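Local coordinates for protein cysteine protease-like virA (Shigella flexneri, PDB 3EB8) that is a secreted virulence effector required for bacterial entry into epithelial cells and spread within and between them, although it appears not to be a protease, at residues Asp136-Asp147 with Leu232-Leu240; Ser221-Ala231 with Arg298-Ile306. One frame throughout, in Å; residues are numbered along the deposited sequence.

In the fold
Both contacts fix helix 226-234 in the C-terminal part of this EspG/VirA-family chain, and both are mostly buried. Contact 2 lays the start of the helix on strand 300-312 of the mixed sheet. Contact 1 packs the end of the same helix, and the turns after it, against helix 140-149 and the loop before it. It is the larger and more aromatic, with one carboxylate bonded to the backbone of a turn. Contact 2 is apolar along the helix and charged at its N-terminal end, where exposed Arg298 reaches the surface. They meet where Ala235 packs on Val302 and its O is probably hydrogen-bonded to Ser304 OG. Residues 221-240 belong to the region assigned to tubulin binding.

Contact 1: Asp136-Asp147 with Leu232-Leu240; sequences DFNSVWHDIYRD and LTSAFWQSL
Asp136 and Phe137 lay their backbone over one face of the Trp237 indole. Phe137 CA sits 3.5 Å from the centroid of its five-membered ring, a CH-pi contact. The Phe137 ring turns back toward Trp237 obliquely, with the planes at 33°. Its CZ also meets Leu240 CD1 at 3.8 Å. Ser139 is at the N-cap position without a capping bond; its OG donates instead to Asp143 OD2, at 2.6 Å. Val140 CG2 packs on the carbonyl of Thr233. Trp141 brings its edge to Thr233, with CZ3 3.4 Å from OG1; that hydroxyl bonds to Ile229 O, and NE1 to Lys187 O. Asp143 OD2 takes a second bond from Gln238 N, 3.0 Å long and fairly straight at 160°, on the opposite face of the carboxylate. Ile144 has CG1 anti to the backbone N (chi1 -170°), which carries it over the face of Phe236, 3.9 Å from the ring centroid. Asp147 OD2 lies at the edge of that ring and bonds to Thr156 OG1. Asp143 joins the helix start to the turn at Trp237-Leu240 through Gln238 N. Burial and the acceptor Ser139 O would disfavour its charge, but the two donors and the helix start probably offset this.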
loop_
_atom_site.group_PDB
_atom_site.type_symbol
_atom_site.label_atom_id
_atom_site.label_comp_id
_atom_site.label_asym_id
_atom_site.label_seq_id
_atom_site.Cartn_x
_atom_site.Cartn_y
_atom_site.Cartn_z
ATOM N N ASP A 136 -8.941 -6.243 18.062
ATOM C CA ASP A 136 -8.109 -6.063 16.869
ATOM C C ASP A 136 -8.029 -7.322 15.992
ATOM O O ASP A 136 -7.770 -8.418 16.489
ATOM C CB ASP A 136 -6.701 -5.617 17.256
ATOM C CG ASP A 136 -6.668 -4.245 17.908
ATOM O OD1 ASP A 136 -7.705 -3.549 17.965
ATOM O OD2 ASP A 136 -5.577 -3.860 18.363
ATOM N N PHE A 137 -8.262 -7.152 14.690
ATOM C CA PHE A 137 -8.156 -8.242 13.718
ATOM C C PHE A 137 -9.237 -9.302 13.880
ATOM O O PHE A 137 -9.146 -10.378 13.291
ATOM C CB PHE A 137 -6.766 -8.897 13.749
ATOM C CG PHE A 137 -5.670 -7.994 13.279
ATOM C CD1 PHE A 137 -4.922 -7.249 14.191
ATOM C CD2 PHE A 137 -5.391 -7.872 11.918
ATOM C CE1 PHE A 137 -3.916 -6.388 13.748
ATOM C CE2 PHE A 137 -4.382 -7.021 11.469
ATOM C CZ PHE A 137 -3.654 -6.273 12.378
ATOM N N ASN A 138 -10.266 -9.006 14.668
ATOM C CA ASN A 138 -11.376 -9.942 14.818
ATOM C C ASN A 138 -11.974 -10.387 13.478
ATOM O O ASN A 138 -12.294 -11.558 13.293
ATOM C CB ASN A 138 -12.483 -9.357 15.703
ATOM C CG ASN A 138 -12.357 -9.784 17.156
ATOM O OD1 ASN A 138 -11.313 -10.290 17.586
ATOM N ND2 ASN A 138 -13.425 -9.577 17.928
ATOM N N SER A 139 -12.123 -9.459 12.542
ATOM C CA SER A 139 -12.822 -9.777 11.310
ATOM C C SER A 139 -11.905 -10.247 10.182
ATOM O O SER A 139 -12.365 -10.413 9.049
ATOM C CB SER A 139 -13.647 -8.581 10.842
ATOM O OG SER A 139 -12.815 -7.496 10.495
ATOM N N VAL A 140 -10.629 -10.487 10.495
ATOM C CA VAL A 140 -9.624 -10.696 9.460
ATOM C C VAL A 140 -9.915 -11.857 8.499
ATOM O O VAL A 140 -9.745 -11.701 7.295
ATOM C CB VAL A 140 -8.195 -10.809 10.041
ATOM C CG1 VAL A 140 -8.041 -12.065 10.836
ATOM C CG2 VAL A 140 -7.173 -10.772 8.925
ATOM N N TRP A 141 -10.349 -13.005 9.015
ATOM C CA TRP A 141 -10.685 -14.141 8.147
ATOM C C TRP A 141 -11.822 -13.818 7.163
ATOM O O TRP A 141 -11.738 -14.156 5.987
ATOM C CB TRP A 141 -11.080 -15.394 8.945
ATOM C CG TRP A 141 -10.089 -15.907 9.958
ATOM C CD1 TRP A 141 -10.379 -16.640 11.075
ATOM C CD2 TRP A 141 -8.663 -15.746 9.944
ATOM N NE1 TRP A 141 -9.228 -16.940 11.757
ATOM C CE2 TRP A 141 -8.161 -16.396 11.093
ATOM C CE3 TRP A 141 -7.764 -15.106 9.082
ATOM C CZ2 TRP A 141 -6.799 -16.427 11.399
ATOM C CZ3 TRP A 141 -6.405 -15.137 9.388
ATOM C CH2 TRP A 141 -5.938 -15.791 10.538
ATOM N N HIS A 142 -12.887 -13.183 7.646
ATOM C CA HIS A 142 -14.008 -12.837 6.771
ATOM C C HIS A 142 -13.614 -11.732 5.802
ATOM O O HIS A 142 -14.066 -11.710 4.661
ATOM C CB HIS A 142 -15.242 -12.419 7.582
ATOM C CG HIS A 142 -15.767 -13.496 8.479
ATOM N ND1 HIS A 142 -15.023 -14.043 9.504
ATOM C CD2 HIS A 142 -16.965 -14.127 8.506
ATOM C CE1 HIS A 142 -15.737 -14.966 10.121
ATOM N NE2 HIS A 142 -16.920 -15.037 9.536
ATOM N N ASP A 143 -12.763 -10.823 6.267
ATOM C CA ASP A 143 -12.217 -9.768 5.424
ATOM C C ASP A 143 -11.448 -10.319 4.208
ATOM O O ASP A 143 -11.699 -9.919 3.076
ATOM C CB ASP A 143 -11.346 -8.820 6.256
ATOM C CG ASP A 143 -12.160 -8.031 7.263
ATOM O OD1 ASP A 143 -13.392 -7.933 7.065
ATOM O OD2 ASP A 143 -11.585 -7.513 8.252
ATOM N N ILE A 144 -10.522 -11.245 4.416
ATOM C CA ILE A 144 -9.812 -11.799 3.252
ATOM C C ILE A 144 -10.757 -12.627 2.360
ATOM O O ILE A 144 -10.763 -12.477 1.143
ATOM C CB ILE A 144 -8.527 -12.577 3.636
ATOM C CG1 ILE A 144 -7.708 -12.905 2.383
ATOM C CG2 ILE A 144 -8.866 -13.815 4.424
ATOM C CD1 ILE A 144 -6.280 -13.393 2.660
ATOM N N TYR A 145 -11.587 -13.463 2.969
ATOM C CA TYR A 145 -12.566 -14.225 2.217
ATOM C C TYR A 145 -13.383 -13.320 1.274
ATOM O O TYR A 145 -13.374 -13.505 0.056
ATOM C CB TYR A 145 -13.505 -14.999 3.149
ATOM C CG TYR A 145 -14.524 -15.823 2.394
ATOM C CD1 TYR A 145 -14.154 -16.996 1.770
ATOM C CD2 TYR A 145 -15.837 -15.400 2.267
ATOM C CE1 TYR A 145 -15.059 -17.744 1.062
ATOM C CE2 TYR A 145 -16.764 -16.144 1.560
ATOM C CZ TYR A 145 -16.369 -17.321 0.958
ATOM O OH TYR A 145 -17.276 -18.083 0.244
ATOM N N ARG A 146 -14.091 -12.349 1.845
ATOM C CA ARG A 146 -14.916 -11.453 1.046
ATOM C C ARG A 146 -14.112 -10.833 -0.099
ATOM O O ARG A 146 -14.556 -10.845 -1.255
ATOM C CB ARG A 146 -15.552 -10.366 1.920
ATOM C CG ARG A 146 -16.440 -10.933 3.005
ATOM C CD ARG A 146 -16.897 -9.888 4.017
ATOM N NE ARG A 146 -17.037 -10.488 5.344
ATOM C CZ ARG A 146 -17.897 -10.081 6.272
ATOM N NH1 ARG A 146 -18.722 -9.074 6.022
ATOM N NH2 ARG A 146 -17.939 -10.695 7.448
ATOM N N ASP A 147 -12.926 -10.315 0.215
ATOM C CA ASP A 147 -12.131 -9.614 -0.790
ATOM C C ASP A 147 -11.601 -10.537 -1.904
ATOM O O ASP A 147 -11.638 -10.182 -3.086
ATOM C CB ASP A 147 -10.988 -8.826 -0.143
ATOM C CG ASP A 147 -10.304 -7.882 -1.128
ATOM O OD1 ASP A 147 -10.440 -6.650 -0.958
ATOM O OD2 ASP A 147 -9.651 -8.369 -2.083
ATOM N N LEU A 232 0.190 -12.091 4.922
ATOM C CA LEU A 232 -0.779 -12.036 3.832
ATOM C C LEU A 232 -2.211 -11.741 4.318
ATOM O O LEU A 232 -2.888 -10.841 3.800
ATOM C CB LEU A 232 -0.761 -13.354 3.067
ATOM C CG LEU A 232 -1.814 -13.576 1.977
ATOM C CD1 LEU A 232 -1.733 -12.500 0.882
ATOM C CD2 LEU A 232 -1.669 -14.973 1.385
ATOM N N THR A 233 -2.673 -12.501 5.312
ATOM C CA THR A 233 -4.058 -12.358 5.769
ATOM C C THR A 233 -4.270 -11.052 6.516
ATOM O O THR A 233 -5.261 -10.373 6.320
ATOM C CB THR A 233 -4.546 -13.569 6.620
ATOM O OG1 THR A 233 -3.736 -13.719 7.793
ATOM C CG2 THR A 233 -4.480 -14.851 5.798
ATOM N N SER A 234 -3.313 -10.679 7.347
ATOM C CA SER A 234 -3.456 -9.456 8.114
ATOM C C SER A 234 -3.669 -8.246 7.216
ATOM O O SER A 234 -4.300 -7.267 7.637
ATOM C CB SER A 234 -2.229 -9.229 8.989
ATOM O OG SER A 234 -1.124 -8.804 8.222
ATOM N N ALA A 235 -3.131 -8.313 5.997
ATOM C CA ALA A 235 -3.149 -7.182 5.069
ATOM C C ALA A 235 -4.566 -6.782 4.662
ATOM O O ALA A 235 -4.790 -5.669 4.201
ATOM C CB ALA A 235 -2.299 -7.469 3.814
ATOM N N PHE A 236 -5.509 -7.705 4.835
ATOM C CA PHE A 236 -6.893 -7.482 4.426
ATOM C C PHE A 236 -7.798 -6.971 5.569
ATOM O O PHE A 236 -8.944 -6.611 5.325
ATOM C CB PHE A 236 -7.492 -8.754 3.799
ATOM C CG PHE A 236 -6.880 -9.137 2.477
ATOM C CD1 PHE A 236 -5.710 -9.876 2.425
ATOM C CD2 PHE A 236 -7.483 -8.760 1.279
ATOM C CE1 PHE A 236 -5.148 -10.228 1.201
ATOM C CE2 PHE A 236 -6.922 -9.109 0.054
ATOM C CZ PHE A 236 -5.757 -9.846 0.014
ATOM N N TRP A 237 -7.306 -6.945 6.812
ATOM C CA TRP A 237 -8.174 -6.493 7.902
ATOM C C TRP A 237 -8.799 -5.100 7.599
ATOM O O TRP A 237 -8.090 -4.142 7.267
ATOM C CB TRP A 237 -7.465 -6.522 9.269
ATOM C CG TRP A 237 -8.410 -6.177 10.412
ATOM C CD1 TRP A 237 -9.686 -6.651 10.595
ATOM C CD2 TRP A 237 -8.157 -5.292 11.501
ATOM N NE1 TRP A 237 -10.234 -6.113 11.723
ATOM C CE2 TRP A 237 -9.323 -5.274 12.303
ATOM C CE3 TRP A 237 -7.049 -4.530 11.899
ATOM C CZ2 TRP A 237 -9.421 -4.515 13.481
ATOM C CZ3 TRP A 237 -7.146 -3.771 13.076
ATOM C CH2 TRP A 237 -8.336 -3.769 13.848
ATOM N N GLN A 238 -10.122 -4.997 7.700
ATOM C CA GLN A 238 -10.826 -3.795 7.237
ATOM C C GLN A 238 -10.435 -2.510 7.974
ATOM O O GLN A 238 -10.517 -1.427 7.409
ATOM C CB GLN A 238 -12.332 -4.003 7.318
ATOM C CG GLN A 238 -12.833 -4.408 8.701
ATOM C CD GLN A 238 -14.351 -4.562 8.749
ATOM O OE1 GLN A 238 -14.881 -5.683 8.782
ATOM N NE2 GLN A 238 -15.059 -3.433 8.734
ATOM N N SER A 239 -10.022 -2.634 9.234
ATOM C CA SER A 239 -9.641 -1.471 10.052
ATOM C C SER A 239 -8.137 -1.413 10.295
ATOM O O SER A 239 -7.667 -0.728 11.189
ATOM C CB SER A 239 -10.387 -1.483 11.383
ATOM O OG SER A 239 -11.768 -1.636 11.159
ATOM N N LEU A 240 -7.381 -2.123 9.474
ATOM C CA LEU A 240 -5.925 -2.108 9.559
ATOM C C LEU A 240 -5.325 -0.702 9.747
ATOM O O LEU A 240 -4.358 -0.535 10.468
ATOM C CB LEU A 240 -5.336 -2.761 8.312
ATOM C CG LEU A 240 -3.826 -2.972 8.335
ATOM C CD1 LEU A 240 -3.459 -4.031 9.344
ATOM C CD2 LEU A 240 -3.353 -3.379 6.956
#

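Contact 2: Ser221-Ala231 with Arg298-Ile306; sequences SLFQDPAFISA and RAYEVSSSI
Asp225 OD2 is gripped by two residues of 298-306. Tyr300 OH donates to it at 2.7 Å, from above the carboxylate plane. Arg298 NE forms a longer salt bridge to OD2, at 3.6 Å. The other oxygen, OD1, accepts from Ala227 N at 2.9 Å and so N-caps helix 226-234. One carboxylate thus starts the helix and ties it to the strand. With chi1 at -178°, Asp225 swings its carboxylate across to meet the tyrosine coming from the opposite direction.

The side chain of Arg298 bends at chi3, and its NH2 donates to Ser221 OG at 3.0 Å while NE faces Asp225 OD2. Leu222 CD2 lies over a face of the guanidinium and also touches the edge of the Tyr300 ring, 3.6 Å from CE2. Phe228 makes an edge-to-face pair with Tyr300, its edge toward the tyrosine face, with planes at 69°. Further along, Ala231 CB packs on Val302 CG2 at 3.6 Å. Ala227 and Ala231 face the strand. The axes of 226-231 and 300-306 approach to 9.2 Å and run nearly parallel, at 11°.

Strand 300-312 pairs on one side with strand 274-283 and on the other with strand 315-327. Phe228 reaches Ile281 of the first, and Ala231 touches Val327 of the second. Away from the sheet, Phe223 packs on Ile201 of helix 194-204.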
loop_
_atom_site.group_PDB
_atom_site.type_symbol
_atom_site.label_atom_id
_atom_site.label_comp_id
_atom_site.label_asym_id
_atom_site.label_seq_id
_atom_site.Cartn_x
_atom_site.Cartn_y
_atom_site.Cartn_z
ATOM N N SER A 221 7.814 -22.816 -0.106
ATOM C CA SER A 221 8.434 -22.516 1.175
ATOM C C SER A 221 7.584 -21.518 1.951
ATOM O O SER A 221 7.125 -21.812 3.047
ATOM C CB SER A 221 9.858 -21.993 0.970
ATOM O OG SER A 221 10.318 -21.307 2.120
ATOM N N LEU A 222 7.363 -20.336 1.389
ATOM C CA LEU A 222 6.328 -19.465 1.935
ATOM C C LEU A 222 5.120 -20.369 1.825
ATOM O O LEU A 222 5.205 -21.417 1.200
ATOM C CB LEU A 222 6.130 -18.237 1.065
ATOM C CG LEU A 222 7.327 -17.411 0.605
ATOM C CD1 LEU A 222 6.908 -16.432 -0.505
ATOM C CD2 LEU A 222 7.932 -16.678 1.780
ATOM N N PHE A 223 4.007 -20.001 2.415
ATOM C CA PHE A 223 2.792 -20.828 2.315
ATOM C C PHE A 223 2.784 -21.899 3.398
ATOM O O PHE A 223 1.729 -22.289 3.889
ATOM C CB PHE A 223 2.633 -21.497 0.938
ATOM C CG PHE A 223 2.090 -20.585 -0.146
ATOM C CD1 PHE A 223 2.396 -19.229 -0.172
ATOM C CD2 PHE A 223 1.304 -21.101 -1.172
ATOM C CE1 PHE A 223 1.911 -18.412 -1.181
ATOM C CE2 PHE A 223 0.806 -20.277 -2.191
ATOM C CZ PHE A 223 1.116 -18.934 -2.188
ATOM N N GLN A 224 3.973 -22.384 3.741
ATOM C CA GLN A 224 4.151 -23.199 4.927
ATOM C C GLN A 224 4.694 -22.347 6.073
ATOM O O GLN A 224 4.862 -22.830 7.182
ATOM C CB GLN A 224 5.117 -24.355 4.657
ATOM C CG GLN A 224 4.628 -25.325 3.598
ATOM C CD GLN A 224 5.617 -26.437 3.372
ATOM O OE1 GLN A 224 6.414 -26.401 2.423
ATOM N NE2 GLN A 224 5.606 -27.422 4.268
ATOM N N ASP A 225 4.992 -21.085 5.803
ATOM C CA ASP A 225 5.491 -20.229 6.855
ATOM C C ASP A 225 4.318 -19.478 7.499
ATOM O O ASP A 225 3.717 -18.610 6.881
ATOM C CB ASP A 225 6.554 -19.271 6.304
ATOM C CG ASP A 225 7.137 -18.379 7.364
ATOM O OD1 ASP A 225 6.652 -18.404 8.518
ATOM O OD2 ASP A 225 8.085 -17.649 7.039
ATOM N N PRO A 226 3.995 -19.813 8.760
ATOM C CA PRO A 226 2.847 -19.189 9.419
ATOM C C PRO A 226 3.017 -17.678 9.504
ATOM O O PRO A 226 2.040 -16.948 9.504
ATOM C CB PRO A 226 2.851 -19.807 10.814
ATOM C CG PRO A 226 3.690 -21.033 10.697
ATOM C CD PRO A 226 4.728 -20.708 9.666
ATOM N N ALA A 227 4.245 -17.202 9.556
ATOM C CA ALA A 227 4.438 -15.772 9.617
ATOM C C ALA A 227 4.016 -15.157 8.290
ATOM O O ALA A 227 3.452 -14.073 8.253
ATOM C CB ALA A 227 5.885 -15.425 9.946
ATOM N N PHE A 228 4.277 -15.870 7.199
ATOM C CA PHE A 228 3.842 -15.411 5.896
ATOM C C PHE A 228 2.307 -15.426 5.773
ATOM O O PHE A 228 1.704 -14.468 5.291
ATOM C CB PHE A 228 4.468 -16.217 4.754
ATOM C CG PHE A 228 3.957 -15.800 3.412
ATOM C CD1 PHE A 228 4.454 -14.661 2.794
ATOM C CD2 PHE A 228 2.911 -16.492 2.809
ATOM C CE1 PHE A 228 3.938 -14.233 1.570
ATOM C CE2 PHE A 228 2.398 -16.080 1.583
ATOM C CZ PHE A 228 2.905 -14.947 0.958
ATOM N N ILE A 229 1.681 -16.514 6.204
ATOM C CA ILE A 229 0.223 -16.580 6.171
ATOM C C ILE A 229 -0.352 -15.413 6.967
ATOM O O ILE A 229 -1.304 -14.756 6.549
ATOM C CB ILE A 229 -0.296 -17.907 6.758
ATOM C CG1 ILE A 229 0.258 -19.091 5.954
ATOM C CG2 ILE A 229 -1.820 -17.908 6.804
ATOM C CD1 ILE A 229 0.045 -18.965 4.437
ATOM N N SER A 230 0.275 -15.154 8.106
ATOM C CA SER A 230 -0.131 -14.089 8.998
ATOM C C SER A 230 0.016 -12.746 8.308
ATOM O O SER A 230 -0.867 -11.897 8.415
ATOM C CB SER A 230 0.702 -14.133 10.290
ATOM O OG SER A 230 0.391 -15.279 11.072
ATOM N N ALA A 231 1.125 -12.567 7.588
ATOM C CA ALA A 231 1.396 -11.312 6.880
ATOM C C ALA A 231 0.397 -11.065 5.744
ATOM O O ALA A 231 -0.162 -9.969 5.609
ATOM C CB ALA A 231 2.801 -11.310 6.338
ATOM N N ARG A 298 12.716 -16.129 9.727
ATOM C CA ARG A 298 12.336 -15.303 8.558
ATOM C C ARG A 298 11.097 -14.403 8.721
ATOM O O ARG A 298 9.998 -14.898 8.947
ATOM C CB ARG A 298 12.149 -16.157 7.306
ATOM C CG ARG A 298 11.754 -15.322 6.091
ATOM C CD ARG A 298 11.755 -16.139 4.817
ATOM N NE ARG A 298 10.976 -17.362 4.982
ATOM C CZ ARG A 298 10.646 -18.175 3.986
ATOM N NH1 ARG A 298 11.016 -17.887 2.743
ATOM N NH2 ARG A 298 9.940 -19.273 4.232
ATOM N N ALA A 299 11.299 -13.088 8.567
ATOM C CA ALA A 299 10.276 -12.058 8.809
ATOM C C ALA A 299 9.798 -11.359 7.525
ATOM O O ALA A 299 10.434 -11.469 6.478
ATOM C CB ALA A 299 10.782 -11.023 9.816
ATOM N N TYR A 300 8.684 -10.631 7.615
ATOM C CA TYR A 300 8.056 -10.039 6.425
ATOM C C TYR A 300 7.746 -8.555 6.563
ATOM O O TYR A 300 7.301 -8.084 7.609
ATOM C CB TYR A 300 6.807 -10.831 6.004
ATOM C CG TYR A 300 7.139 -12.271 5.677
ATOM C CD1 TYR A 300 6.940 -13.294 6.617
ATOM C CD2 TYR A 300 7.695 -12.613 4.440
ATOM C CE1 TYR A 300 7.274 -14.605 6.331
ATOM C CE2 TYR A 300 8.027 -13.920 4.143
ATOM C CZ TYR A 300 7.813 -14.910 5.092
ATOM O OH TYR A 300 8.144 -16.210 4.799
ATOM N N GLU A 301 8.003 -7.814 5.497
ATOM C CA GLU A 301 7.531 -6.444 5.397
ATOM C C GLU A 301 6.273 -6.459 4.545
ATOM O O GLU A 301 6.266 -6.994 3.429
ATOM C CB GLU A 301 8.604 -5.549 4.778
ATOM C CG GLU A 301 9.943 -5.665 5.500
ATOM C CD GLU A 301 11.131 -5.088 4.728
ATOM O OE1 GLU A 301 12.116 -4.681 5.390
ATOM O OE2 GLU A 301 11.089 -5.051 3.475
ATOM N N VAL A 302 5.202 -5.888 5.074
ATOM C CA VAL A 302 3.957 -5.786 4.325
ATOM C C VAL A 302 3.647 -4.329 3.984
ATOM O O VAL A 302 3.816 -3.427 4.817
ATOM C CB VAL A 302 2.792 -6.349 5.148
ATOM C CG1 VAL A 302 1.480 -6.202 4.405
ATOM C CG2 VAL A 302 3.073 -7.790 5.525
ATOM N N SER A 303 3.215 -4.106 2.749
ATOM C CA SER A 303 2.595 -2.855 2.372
ATOM C C SER A 303 1.198 -3.174 1.866
ATOM O O SER A 303 1.051 -3.830 0.828
ATOM C CB SER A 303 3.383 -2.172 1.267
ATOM O OG SER A 303 2.566 -1.187 0.641
ATOM N N SER A 304 0.179 -2.727 2.597
ATOM C CA SER A 304 -1.211 -2.994 2.238
ATOM C C SER A 304 -1.937 -1.695 1.908
ATOM O O SER A 304 -2.228 -0.893 2.792
ATOM C CB SER A 304 -1.923 -3.715 3.384
ATOM O OG SER A 304 -3.232 -4.128 3.024
ATOM N N SER A 305 -2.240 -1.485 0.636
ATOM C CA SER A 305 -2.935 -0.272 0.242
ATOM C C SER A 305 -4.376 -0.546 -0.094
ATOM O O SER A 305 -4.686 -1.451 -0.868
ATOM C CB SER A 305 -2.241 0.366 -0.946
ATOM O OG SER A 305 -0.929 0.717 -0.572
ATOM N N ILE A 306 -5.267 0.240 0.485
ATOM C CA ILE A 306 -6.654 0.166 0.087
ATOM C C ILE A 306 -6.929 1.338 -0.876
ATOM O O ILE A 306 -6.265 2.366 -0.806
ATOM C CB ILE A 306 -7.584 0.136 1.317
ATOM C CG1 ILE A 306 -8.964 -0.405 0.932
ATOM C CG2 ILE A 306 -7.695 1.516 1.966
ATOM C CD1 ILE A 306 -9.842 -0.772 2.117
#